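Local coordinates for L-threonine-O-3-phosphate decarboxylase (Porphyromonas gingivalis, PDB 3FKD), which probably binds pyridoxal 5'-phosphate and is thought to decarboxylate L-threonine O-3-phosphate, with the fold of class I and II aminotransferases, at residues D31-E34 with K35-E39; N63-N67 with N68-V72; I96-F99 with A100-D104; T149-L152 with R153-D157; F246-I250 with R251-R255. All coordinates share one frame; numbering follows the deposited sequence.

Interaction 1. Residues D31-E34 with K35-E39; sequences DHLE and KHLVE
Asp31 O takes the N-H of Lys35 at 2.8 Å, the first of four i to i+4 backbone bonds that make residues 31-39 one continuous alpha-helix. His32 O accepts from His36 N, Leu33 O from Leu37 N and Glu34 O from Val38 N. The side chains divide by helix face. Leu33 and Leu37, one turn apart, form the buried face and turn to helix 230-241. Leu33 CD1 approaches Leu37 CG at 4.4 Å, a loose contact. Leu33 packs on Ala235 and Phe238, and Leu37 on Glu234 and Ala235. His36 lies on the next flank. Its CB sits 3.3 Å from Leu33 O, and its CG is anti to the backbone N (chi1 -174°), which carries the ring off the first turn. There it stacks on Phe238 and makes a weak bond from NE2 to Glu234. Lys35 keeps CB 3.4 Å from Asp31 O, but its bent chain then leads away from the first turn. Glu34 faces the dimer partner. Glu34 OE2 forms a salt bridge with Arg45 NE of the second subunit, at the end of an extended chain. Leu37 and Val38 also pack on that subunit, against Ile44 and Leu41. The helix lies between helix 230-241 of its own chain and the second subunit. Val38 CG2, the branch beside its backbone N, comes within 3.0 Å of Glu34 O.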
# COMPACT_ATOMS: atom_id res chain seq x y z
N ASP A 31 -4.73 -21.01 11.65
CA ASP A 31 -6.04 -21.53 11.25
C ASP A 31 -7.10 -20.52 11.68
O ASP A 31 -8.00 -20.20 10.91
CB ASP A 31 -6.36 -22.92 11.87
CG ASP A 31 -5.34 -24.02 11.46
OD1 ASP A 31 -4.82 -24.01 10.30
OD2 ASP A 31 -5.07 -24.90 12.32
N HIS A 32 -6.97 -20.01 12.90
CA HIS A 32 -8.00 -19.15 13.43
C HIS A 32 -7.98 -17.71 12.92
O HIS A 32 -9.04 -17.12 12.69
CB HIS A 32 -8.08 -19.27 14.94
CG HIS A 32 -8.46 -20.65 15.36
ND1 HIS A 32 -7.52 -21.62 15.64
CD2 HIS A 32 -9.66 -21.25 15.41
CE1 HIS A 32 -8.14 -22.76 15.90
NE2 HIS A 32 -9.44 -22.56 15.77
N LEU A 33 -6.79 -17.15 12.73
CA LEU A 33 -6.73 -15.92 12.02
C LEU A 33 -7.39 -16.12 10.64
O LEU A 33 -8.22 -15.33 10.22
CB LEU A 33 -5.27 -15.46 11.87
CG LEU A 33 -5.04 -14.35 10.84
CD1 LEU A 33 -5.87 -13.13 11.18
CD2 LEU A 33 -3.58 -13.97 10.75
N GLU A 34 -7.03 -17.18 9.94
CA GLU A 34 -7.51 -17.34 8.57
C GLU A 34 -9.01 -17.64 8.46
O GLU A 34 -9.66 -17.18 7.57
CB GLU A 34 -6.68 -18.40 7.84
CG GLU A 34 -5.29 -17.92 7.51
CD GLU A 34 -4.50 -18.92 6.71
OE1 GLU A 34 -4.97 -20.08 6.61
OE2 GLU A 34 -3.42 -18.56 6.19
N LYS A 35 -9.53 -18.46 9.35
CA LYS A 35 -10.95 -18.64 9.45
C LYS A 35 -11.63 -17.28 9.66
O LYS A 35 -12.65 -17.00 9.02
CB LYS A 35 -11.30 -19.61 10.58
CG LYS A 35 -12.79 -19.76 10.82
CD LYS A 35 -13.54 -19.90 9.48
CE LYS A 35 -14.64 -20.96 9.57
NZ LYS A 35 -14.14 -22.25 10.17
N HIS A 36 -11.07 -16.44 10.53
CA HIS A 36 -11.61 -15.10 10.77
C HIS A 36 -11.73 -14.21 9.50
O HIS A 36 -12.74 -13.57 9.29
CB HIS A 36 -10.86 -14.36 11.90
CG HIS A 36 -11.48 -13.05 12.28
ND1 HIS A 36 -12.61 -12.95 13.06
CD2 HIS A 36 -11.13 -11.78 11.96
CE1 HIS A 36 -12.93 -11.67 13.22
NE2 HIS A 36 -12.04 -10.94 12.57
N LEU A 37 -10.72 -14.18 8.65
CA LEU A 37 -10.81 -13.45 7.39
C LEU A 37 -11.85 -14.01 6.42
O LEU A 37 -12.43 -13.28 5.59
CB LEU A 37 -9.45 -13.42 6.70
CG LEU A 37 -8.37 -12.79 7.57
CD1 LEU A 37 -6.98 -13.02 6.90
CD2 LEU A 37 -8.64 -11.32 7.97
N VAL A 38 -12.07 -15.32 6.50
CA VAL A 38 -13.01 -15.99 5.63
C VAL A 38 -14.42 -15.54 6.05
O VAL A 38 -15.30 -15.27 5.22
CB VAL A 38 -12.82 -17.52 5.73
CG1 VAL A 38 -13.91 -18.25 4.98
CG2 VAL A 38 -11.43 -17.90 5.20
N GLU A 39 -14.59 -15.42 7.35
CA GLU A 39 -15.86 -14.96 7.91
C GLU A 39 -16.18 -13.49 7.57
O GLU A 39 -17.34 -13.15 7.28
CB GLU A 39 -15.90 -15.25 9.42
CG GLU A 39 -16.05 -16.75 9.73
CD GLU A 39 -15.85 -17.09 11.19
OE1 GLU A 39 -15.63 -16.15 11.99
OE2 GLU A 39 -15.89 -18.29 11.54

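Interaction 2. Residues N63-N67 with N68-V72; sequences NSVDN and NAILV
Ala69 N reaches Asp66 O at 2.8 Å from well above the carbonyl plane, 59° out of it, so the bond uses no in-plane lone pair. This steep approach comes from a tight i to i+3 turn. Asn67 and Asn68 fill its two central positions with helical backbone angles, and the chain changes direction sharply within one 3-10 turn. The N-H itself points well at the oxygen, at 162°. It is the one backbone hydrogen bond joining residues 63-67 to 68-72. Beside it lies a small apolar cluster. Val65 turns its CG1 branch toward the following strand, and that methyl meets Ile70 CD1 at 3.7 Å. Val65 CB is also close, 3.9 Å from Ile70 CD1. The two side chains cross obliquely, with the CD1 end of Ile70 reaching back across the turn. Ala69 CB lies against the same Val65 branch, but the modelled separation is too short to be trusted. Ile70 continues the packing onto Arg56 and Leu59 of helix 53-62. On the exposed side, Asp66 CB and Asn68 CB approach loosely at 4.2 Å. Asn67 directs its amide away from the turn, where OD1 accepts a hydrogen bond from Arg56 NE. This ties the turn back to the helix it follows. Ser64, with positive phi (56°), is the C' residue of a Schellman motif ending that helix. The arrangement is thus a Schellman cap followed by a 3-10 turn, which delivers the chain into strand 70-73. That strand lies at one edge of the seven-stranded mixed sheet, the large-domain sheet of fold type I pyridoxal phosphate enzymes.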
# COMPACT_ATOMS: atom_id res chain seq x y z
N ASN A 63 -0.92 -0.12 23.54
CA ASN A 63 0.46 0.30 23.68
C ASN A 63 0.67 1.43 24.69
O ASN A 63 1.77 2.00 24.76
CB ASN A 63 1.02 0.68 22.31
CG ASN A 63 1.16 -0.54 21.38
OD1 ASN A 63 0.91 -0.45 20.17
ND2 ASN A 63 1.56 -1.67 21.95
N SER A 64 -0.38 1.75 25.46
CA SER A 64 -0.33 2.83 26.44
C SER A 64 0.05 4.18 25.85
O SER A 64 0.71 4.97 26.51
CB SER A 64 0.68 2.51 27.55
OG SER A 64 0.11 1.76 28.59
N VAL A 65 -0.40 4.47 24.63
CA VAL A 65 0.03 5.66 23.93
C VAL A 65 -1.20 6.42 23.50
O VAL A 65 -2.29 5.86 23.49
CB VAL A 65 0.93 5.32 22.72
CG1 VAL A 65 1.11 6.52 21.83
CG2 VAL A 65 2.28 4.86 23.19
N ASP A 66 -1.05 7.69 23.16
CA ASP A 66 -2.19 8.46 22.69
C ASP A 66 -2.61 8.08 21.27
O ASP A 66 -1.81 7.62 20.46
CB ASP A 66 -1.91 9.96 22.77
CG ASP A 66 -1.60 10.41 24.21
OD1 ASP A 66 -1.80 9.62 25.15
OD2 ASP A 66 -1.15 11.57 24.39
N ASN A 67 -3.89 8.28 20.99
CA ASN A 67 -4.44 8.10 19.66
C ASN A 67 -3.59 8.88 18.65
O ASN A 67 -3.38 8.43 17.52
CB ASN A 67 -5.86 8.62 19.65
CG ASN A 67 -6.77 7.83 18.74
OD1 ASN A 67 -6.78 8.02 17.52
ND2 ASN A 67 -7.55 6.93 19.34
N ASN A 68 -3.15 10.07 19.07
CA ASN A 68 -2.29 10.96 18.32
C ASN A 68 -0.93 10.38 17.92
O ASN A 68 -0.22 10.94 17.07
CB ASN A 68 -1.98 12.17 19.19
CG ASN A 68 -3.06 13.19 19.18
OD1 ASN A 68 -3.80 13.33 18.18
ND2 ASN A 68 -3.18 13.93 20.28
N ALA A 69 -0.52 9.32 18.58
CA ALA A 69 0.85 8.88 18.42
C ALA A 69 0.99 7.63 17.56
O ALA A 69 2.10 7.14 17.39
CB ALA A 69 1.54 8.69 19.79
N ILE A 70 -0.13 7.09 17.06
CA ILE A 70 -0.05 5.95 16.14
C ILE A 70 -0.47 6.34 14.73
O ILE A 70 -1.28 7.23 14.51
CB ILE A 70 -0.83 4.67 16.62
CG1 ILE A 70 0.01 3.84 17.59
CG2 ILE A 70 -1.14 3.74 15.46
CD1 ILE A 70 0.01 4.30 19.03
N LEU A 71 0.11 5.67 13.77
CA LEU A 71 -0.26 5.89 12.39
C LEU A 71 -0.10 4.54 11.72
O LEU A 71 1.03 4.04 11.58
CB LEU A 71 0.66 6.93 11.74
CG LEU A 71 0.45 7.03 10.22
CD1 LEU A 71 -0.58 8.03 9.88
CD2 LEU A 71 1.75 7.36 9.50
N VAL A 72 -1.22 3.93 11.38
CA VAL A 72 -1.23 2.68 10.67
C VAL A 72 -0.72 2.87 9.25
O VAL A 72 -1.04 3.80 8.59
CB VAL A 72 -2.63 1.97 10.72
CG1 VAL A 72 -2.60 0.61 10.05
CG2 VAL A 72 -3.10 1.84 12.16

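Interaction 3. Residues I96-F99 with A100-D104; sequences IPSF and AEYED
The Phe99 ring carries Glu101 over one face and has Tyr102 CE1 at its edge, near the ring plane. Glu101 CG sits over the CE2 side of the Phe99 ring, with CG to CE2 at 3.2 Å. The glutamate chain is bent at chi2, and its CB and CG lie against the ring. Its carboxylate goes on to Tyr81, which bonds OE1. The Tyr102 ring in turn takes Phe99 over a face. Phe99 O lies 3.6 Å above the plane of the Tyr102 ring, offset toward the rim. Phe99 CB makes a CH-pi contact, 4.1 Å from the Tyr102 ring centroid and 26° off the normal. The two rings form an offset edge-to-face pair. Their planes meet at 71° and the centroids of Phe99 and Tyr102 are 5.9 Å apart, the Phe99 edge being turned to the Tyr102 face. Phe99 chi1 (-169°) swings the phenyl toward Glu101, while the backbone sets CB over the tyrosine ring. Ser98 CB adds an oblique contact to Tyr102 CE2 at 3.8 Å. One backbone bond crosses, from Tyr102 N to Phe99 O at 3.2 Å. Tyr102 OH bonds Asp166, and Ser98 OG bonds Ala95 O. Trp226 of the second subunit packs on Phe99. The contact is a strand-to-helix junction: parallel strand 91-96 ends, a cis Pro97 follows, and helix 100-108 starts. In fold type I enzymes the cofactor is held at this end of the parallel strands, consistent with a place near the active site.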
# COMPACT_ATOMS: atom_id res chain seq x y z
N ILE A 96 25.12 -0.56 9.00
CA ILE A 96 25.10 -1.62 8.01
C ILE A 96 25.91 -2.83 8.52
O ILE A 96 26.77 -2.70 9.40
CB ILE A 96 25.70 -1.14 6.68
CG1 ILE A 96 26.97 -0.34 6.95
CG2 ILE A 96 24.72 -0.28 5.91
CD1 ILE A 96 27.92 -0.24 5.76
N PRO A 97 25.62 -4.03 8.00
CA PRO A 97 24.50 -4.22 7.07
C PRO A 97 23.16 -4.01 7.78
O PRO A 97 23.09 -4.04 9.03
CB PRO A 97 24.65 -5.68 6.63
CG PRO A 97 25.68 -6.30 7.55
CD PRO A 97 26.19 -5.29 8.51
N SER A 98 22.11 -3.81 6.98
CA SER A 98 20.74 -3.61 7.47
C SER A 98 19.73 -3.75 6.34
O SER A 98 20.09 -3.81 5.18
CB SER A 98 20.60 -2.24 8.13
OG SER A 98 21.11 -1.23 7.27
N PHE A 99 18.45 -3.82 6.69
CA PHE A 99 17.36 -3.83 5.71
C PHE A 99 17.56 -2.72 4.65
O PHE A 99 17.63 -1.56 4.99
CB PHE A 99 16.01 -3.67 6.46
CG PHE A 99 14.80 -3.92 5.63
CD1 PHE A 99 14.68 -5.08 4.88
CD2 PHE A 99 13.76 -3.03 5.63
CE1 PHE A 99 13.55 -5.33 4.13
CE2 PHE A 99 12.63 -3.27 4.87
CZ PHE A 99 12.53 -4.40 4.11
N ALA A 100 17.63 -3.10 3.38
CA ALA A 100 18.08 -2.18 2.31
C ALA A 100 17.12 -1.01 2.15
O ALA A 100 17.41 0.02 1.50
CB ALA A 100 18.23 -2.95 0.99
N GLU A 101 15.95 -1.20 2.75
CA GLU A 101 14.89 -0.23 2.63
C GLU A 101 15.08 1.05 3.43
O GLU A 101 14.48 2.07 3.08
CB GLU A 101 13.55 -0.91 2.92
CG GLU A 101 13.29 -2.11 1.97
CD GLU A 101 13.16 -1.68 0.52
OE1 GLU A 101 12.72 -0.54 0.27
OE2 GLU A 101 13.51 -2.51 -0.36
N TYR A 102 15.88 1.05 4.50
CA TYR A 102 16.20 2.32 5.13
C TYR A 102 16.97 3.16 4.13
O TYR A 102 16.66 4.34 3.92
CB TYR A 102 17.00 2.19 6.43
CG TYR A 102 16.58 1.06 7.34
CD1 TYR A 102 15.23 0.68 7.46
CD2 TYR A 102 17.54 0.36 8.09
CE1 TYR A 102 14.85 -0.36 8.31
CE2 TYR A 102 17.19 -0.68 8.93
CZ TYR A 102 15.83 -1.05 9.04
OH TYR A 102 15.49 -2.10 9.88
N GLU A 103 17.95 2.53 3.49
CA GLU A 103 18.76 3.22 2.51
C GLU A 103 17.91 3.75 1.34
O GLU A 103 17.97 4.93 1.02
CB GLU A 103 19.87 2.34 1.97
CG GLU A 103 21.08 3.12 1.51
CD GLU A 103 22.06 2.28 0.66
OE1 GLU A 103 22.49 1.19 1.11
OE2 GLU A 103 22.41 2.74 -0.46
N ASP A 104 17.12 2.86 0.73
CA ASP A 104 16.36 3.20 -0.45
C ASP A 104 15.44 4.36 -0.15
O ASP A 104 15.32 5.26 -0.96
CB ASP A 104 15.54 2.02 -0.96
CG ASP A 104 16.40 0.85 -1.37
OD1 ASP A 104 17.57 1.07 -1.77
OD2 ASP A 104 15.91 -0.31 -1.27

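Interaction 4. Residues T149-L152 with R153-D157; sequences TEIL and RLLND
Arg153 comes first and reaches back to Thr149 O twice, through N and through NE, both weak bonds at 3.4 Å. Its chain doubles back for the second bond, with CG between the backbone N and the carbonyl carbon (chi1 78°). The carbonyl oxygen then lies at the edge of the guanidinium. Thr149 CG2 touches Arg153 NH2 at 3.9 Å. The carboxylate of Glu150 stays out of bonding range of the guanidinium and meets the Arg153 methylene instead, OE1 to CD at 3.7 Å. Leu154 N makes a weak bond to Glu150 O, and Leu154 CG packs on that oxygen at 3.3 Å. Leu155 follows with a firmer bond, N to Ile151 O at 3.1 Å. Its CD2 lies close beside Ile151 CG2, at 3.3 Å, the two side chains pointing the same way. Asn156 N bonds Leu152 O, the last bond between the two segments. Ile151, Leu154 and Leu155 face strand 162-166, packing on Leu165 and Phe163. Helix 148-157 is the crossover of the beta-alpha-beta unit between strands 132-136 and 162-166. Its chemistry is divided accordingly: aliphatic branches meet the sheet, while on the other flank the arginine makes weak bonds to Thr149 O and no salt bridge with Glu150.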
# COMPACT_ATOMS: atom_id res chain seq x y z
N THR A 149 18.94 -0.60 27.41
CA THR A 149 19.73 0.40 28.14
C THR A 149 20.75 1.15 27.28
O THR A 149 20.96 2.34 27.47
CB THR A 149 20.51 -0.28 29.28
OG1 THR A 149 19.63 -1.16 29.99
CG2 THR A 149 21.07 0.74 30.24
N GLU A 150 21.39 0.46 26.36
CA GLU A 150 22.37 1.11 25.48
C GLU A 150 21.62 2.10 24.61
O GLU A 150 22.09 3.21 24.35
CB GLU A 150 23.10 0.07 24.63
CG GLU A 150 23.91 0.68 23.50
CD GLU A 150 25.08 1.54 23.96
OE1 GLU A 150 25.45 1.47 25.16
OE2 GLU A 150 25.63 2.28 23.12
N ILE A 151 20.43 1.70 24.19
CA ILE A 151 19.59 2.57 23.40
C ILE A 151 19.18 3.81 24.19
O ILE A 151 19.36 4.92 23.69
CB ILE A 151 18.39 1.81 22.81
CG1 ILE A 151 18.88 0.85 21.73
CG2 ILE A 151 17.41 2.77 22.20
CD1 ILE A 151 17.81 0.11 20.98
N LEU A 152 18.67 3.64 25.41
CA LEU A 152 18.27 4.80 26.24
C LEU A 152 19.35 5.89 26.43
O LEU A 152 19.03 7.08 26.51
CB LEU A 152 17.71 4.36 27.60
CG LEU A 152 16.46 3.52 27.46
CD1 LEU A 152 16.02 2.87 28.76
CD2 LEU A 152 15.34 4.41 26.88
N ARG A 153 20.62 5.53 26.49
CA ARG A 153 21.61 6.57 26.68
C ARG A 153 21.87 7.29 25.37
O ARG A 153 22.18 8.47 25.38
CB ARG A 153 22.89 6.08 27.37
CG ARG A 153 23.91 5.29 26.53
CD ARG A 153 24.60 4.29 27.46
NE ARG A 153 23.71 4.05 28.61
CZ ARG A 153 24.08 4.15 29.89
NH1 ARG A 153 25.34 4.42 30.20
NH2 ARG A 153 23.18 3.95 30.85
N LEU A 154 21.69 6.59 24.25
CA LEU A 154 21.75 7.26 22.94
C LEU A 154 20.64 8.33 22.76
O LEU A 154 20.88 9.43 22.28
CB LEU A 154 21.62 6.23 21.82
CG LEU A 154 22.60 5.08 21.71
CD1 LEU A 154 21.92 3.93 21.02
CD2 LEU A 154 23.81 5.55 20.93
N LEU A 155 19.41 7.95 23.10
CA LEU A 155 18.28 8.85 23.04
C LEU A 155 18.58 10.06 23.89
O LEU A 155 18.35 11.20 23.49
CB LEU A 155 17.01 8.17 23.58
CG LEU A 155 16.15 7.26 22.69
CD1 LEU A 155 16.39 7.49 21.22
CD2 LEU A 155 16.36 5.82 23.01
N ASN A 156 19.11 9.80 25.07
CA ASN A 156 19.44 10.86 26.02
C ASN A 156 20.66 11.70 25.65
O ASN A 156 20.64 12.92 25.81
CB ASN A 156 19.59 10.27 27.42
CG ASN A 156 18.28 9.69 27.95
OD1 ASN A 156 18.27 8.64 28.60
ND2 ASN A 156 17.17 10.37 27.67
N ASP A 157 21.71 11.05 25.13
CA ASP A 157 22.96 11.74 24.80
C ASP A 157 22.86 12.56 23.55
O ASP A 157 23.56 13.56 23.42
CB ASP A 157 24.15 10.77 24.69
CG ASP A 157 24.45 10.08 26.00
OD1 ASP A 157 24.28 10.73 27.05
OD2 ASP A 157 24.84 8.88 25.97

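Interaction 5. Residues F246-I250 with R251-R255; sequences FTLPI and RKWQR
Leu248 and Trp253 both turn CG anti to the backbone N (chi1 -167° and -157°), and this brings the leucine methyl to the indole. Leu248 CD2 meets Trp253 CE3 at 3.7 Å. Ile250 approaches the same ring atom, its CD1 lying 4.0 Å from Trp253 CE3. Leu248 and Ile250 thus both meet the indole at its benzo ring, one from before the helix and one from its start. Pro249 stands at the N-cap position of helix 250-266 and is the centre of an inverse gamma turn, with a weak bond from Ile250 N to Leu248 O. Pro249 O accepts the first helical bond, from Trp253 N at 3.2 Å. The next bond follows in step, Gln254 N to Ile250 O at 2.9 Å. The Gln254 side chain starts close beside that carbonyl, with CB 3.0 Å from Ile250 O. Its extended chain then leads to Thr174, which NE2 bonds through OG1. On the outer flank Pro249 CB rests loosely on Lys252 CD at 4.0 Å. Lys252 as a whole is exposed. Trp253 is the buried residue of the group. Its NE1 bonds Thr322 O, just past strand 317-321, which would limit the ring's rotation, and Trp25 and Phe172 meet it as further aromatic partners. Leu248 also packs on Ser171. The junction runs from the loop after helix 230-241 into helix 250-266, and its indole ties the helix start to the loop after strand 317-321 of the five-stranded sheet.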
# COMPACT_ATOMS: atom_id res chain seq x y z
N PHE A 246 -1.32 -15.41 19.57
CA PHE A 246 -0.35 -15.02 18.58
C PHE A 246 1.02 -14.76 19.19
O PHE A 246 1.89 -14.25 18.53
CB PHE A 246 -0.87 -13.87 17.71
CG PHE A 246 -2.05 -14.27 16.87
CD1 PHE A 246 -1.86 -15.02 15.72
CD2 PHE A 246 -3.35 -13.92 17.24
CE1 PHE A 246 -2.95 -15.41 14.95
CE2 PHE A 246 -4.42 -14.30 16.48
CZ PHE A 246 -4.22 -15.04 15.32
N THR A 247 1.16 -15.13 20.45
CA THR A 247 2.44 -15.11 21.14
C THR A 247 3.44 -16.11 20.53
O THR A 247 3.09 -17.25 20.22
CB THR A 247 2.24 -15.41 22.61
OG1 THR A 247 1.59 -14.29 23.22
CG2 THR A 247 3.59 -15.76 23.31
N LEU A 248 4.67 -15.67 20.36
CA LEU A 248 5.63 -16.44 19.59
C LEU A 248 6.49 -17.29 20.52
O LEU A 248 6.93 -16.80 21.55
CB LEU A 248 6.50 -15.45 18.81
CG LEU A 248 7.44 -15.82 17.67
CD1 LEU A 248 8.03 -14.51 17.22
CD2 LEU A 248 8.55 -16.80 18.12
N PRO A 249 6.75 -18.56 20.16
CA PRO A 249 7.54 -19.40 21.08
C PRO A 249 9.01 -19.08 20.95
O PRO A 249 9.74 -19.84 20.30
CB PRO A 249 7.27 -20.83 20.60
CG PRO A 249 6.63 -20.71 19.25
CD PRO A 249 6.53 -19.24 18.88
N ILE A 250 9.45 -17.98 21.54
CA ILE A 250 10.79 -17.47 21.31
C ILE A 250 11.90 -18.26 22.03
O ILE A 250 13.00 -18.35 21.49
CB ILE A 250 10.92 -15.96 21.60
CG1 ILE A 250 12.27 -15.46 21.08
CG2 ILE A 250 10.76 -15.68 23.08
CD1 ILE A 250 12.54 -15.80 19.66
N ARG A 251 11.64 -18.84 23.20
CA ARG A 251 12.69 -19.62 23.87
C ARG A 251 13.00 -20.86 23.07
O ARG A 251 14.15 -21.15 22.76
CB ARG A 251 12.32 -20.01 25.30
CG ARG A 251 12.28 -18.83 26.21
CD ARG A 251 12.76 -19.17 27.61
NE ARG A 251 13.36 -17.98 28.23
CZ ARG A 251 12.69 -16.86 28.52
NH1 ARG A 251 11.38 -16.77 28.27
NH2 ARG A 251 13.35 -15.84 29.06
N LYS A 252 11.95 -21.56 22.69
CA LYS A 252 12.14 -22.76 21.92
C LYS A 252 12.81 -22.50 20.53
O LYS A 252 13.67 -23.25 20.07
CB LYS A 252 10.80 -23.50 21.87
CG LYS A 252 10.60 -24.44 20.73
CD LYS A 252 9.89 -23.73 19.56
CE LYS A 252 9.26 -24.78 18.68
NZ LYS A 252 8.79 -25.96 19.55
N TRP A 253 12.45 -21.40 19.88
CA TRP A 253 13.11 -21.04 18.63
C TRP A 253 14.60 -20.67 18.81
O TRP A 253 15.45 -21.06 18.02
CB TRP A 253 12.38 -19.85 18.02
CG TRP A 253 12.56 -19.69 16.54
CD1 TRP A 253 13.09 -20.60 15.65
CD2 TRP A 253 12.16 -18.55 15.76
NE1 TRP A 253 13.07 -20.08 14.38
CE2 TRP A 253 12.48 -18.84 14.41
CE3 TRP A 253 11.54 -17.33 16.06
CZ2 TRP A 253 12.20 -17.94 13.37
CZ3 TRP A 253 11.28 -16.44 15.04
CH2 TRP A 253 11.62 -16.74 13.71
N GLN A 254 14.87 -19.88 19.84
CA GLN A 254 16.18 -19.36 20.18
C GLN A 254 17.08 -20.55 20.49
O GLN A 254 18.22 -20.62 20.05
CB GLN A 254 16.00 -18.50 21.43
CG GLN A 254 16.94 -17.39 21.71
CD GLN A 254 16.28 -16.33 22.62
OE1 GLN A 254 16.25 -15.11 22.32
NE2 GLN A 254 15.71 -16.81 23.73
N ARG A 255 16.54 -21.52 21.22
CA ARG A 255 17.30 -22.67 21.63
C ARG A 255 17.54 -23.67 20.48
O ARG A 255 18.61 -24.24 20.39
CB ARG A 255 16.68 -23.26 22.93
CG ARG A 255 16.47 -24.72 23.02
CD ARG A 255 15.86 -25.08 24.36
NE ARG A 255 14.40 -25.27 24.34
CZ ARG A 255 13.77 -26.29 23.74
NH1 ARG A 255 14.46 -27.20 23.06
NH2 ARG A 255 12.44 -26.39 23.80

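All five contacts are local, and each makes, starts or follows a helix. Interactions 1 and 4 lie wholly within helices, each with one apolar face, but interaction 1 meets the second subunit while interaction 4 faces the seven-stranded sheet. Interactions 3 and 5 are helix starts built on aromatic residues; interaction 3 lies closest to the chain centre and interaction 5 is more superficial. Interaction 2 differs in leaving a helix for an edge strand, with one steep turn bond and aliphatic packing. Only interactions 1 and 5 touch, where Leu33 CB packs on Phe246 CZ at 3.6 Å. Interactions 1 and 3, about 34 Å apart between centres, both reach the dimer partner.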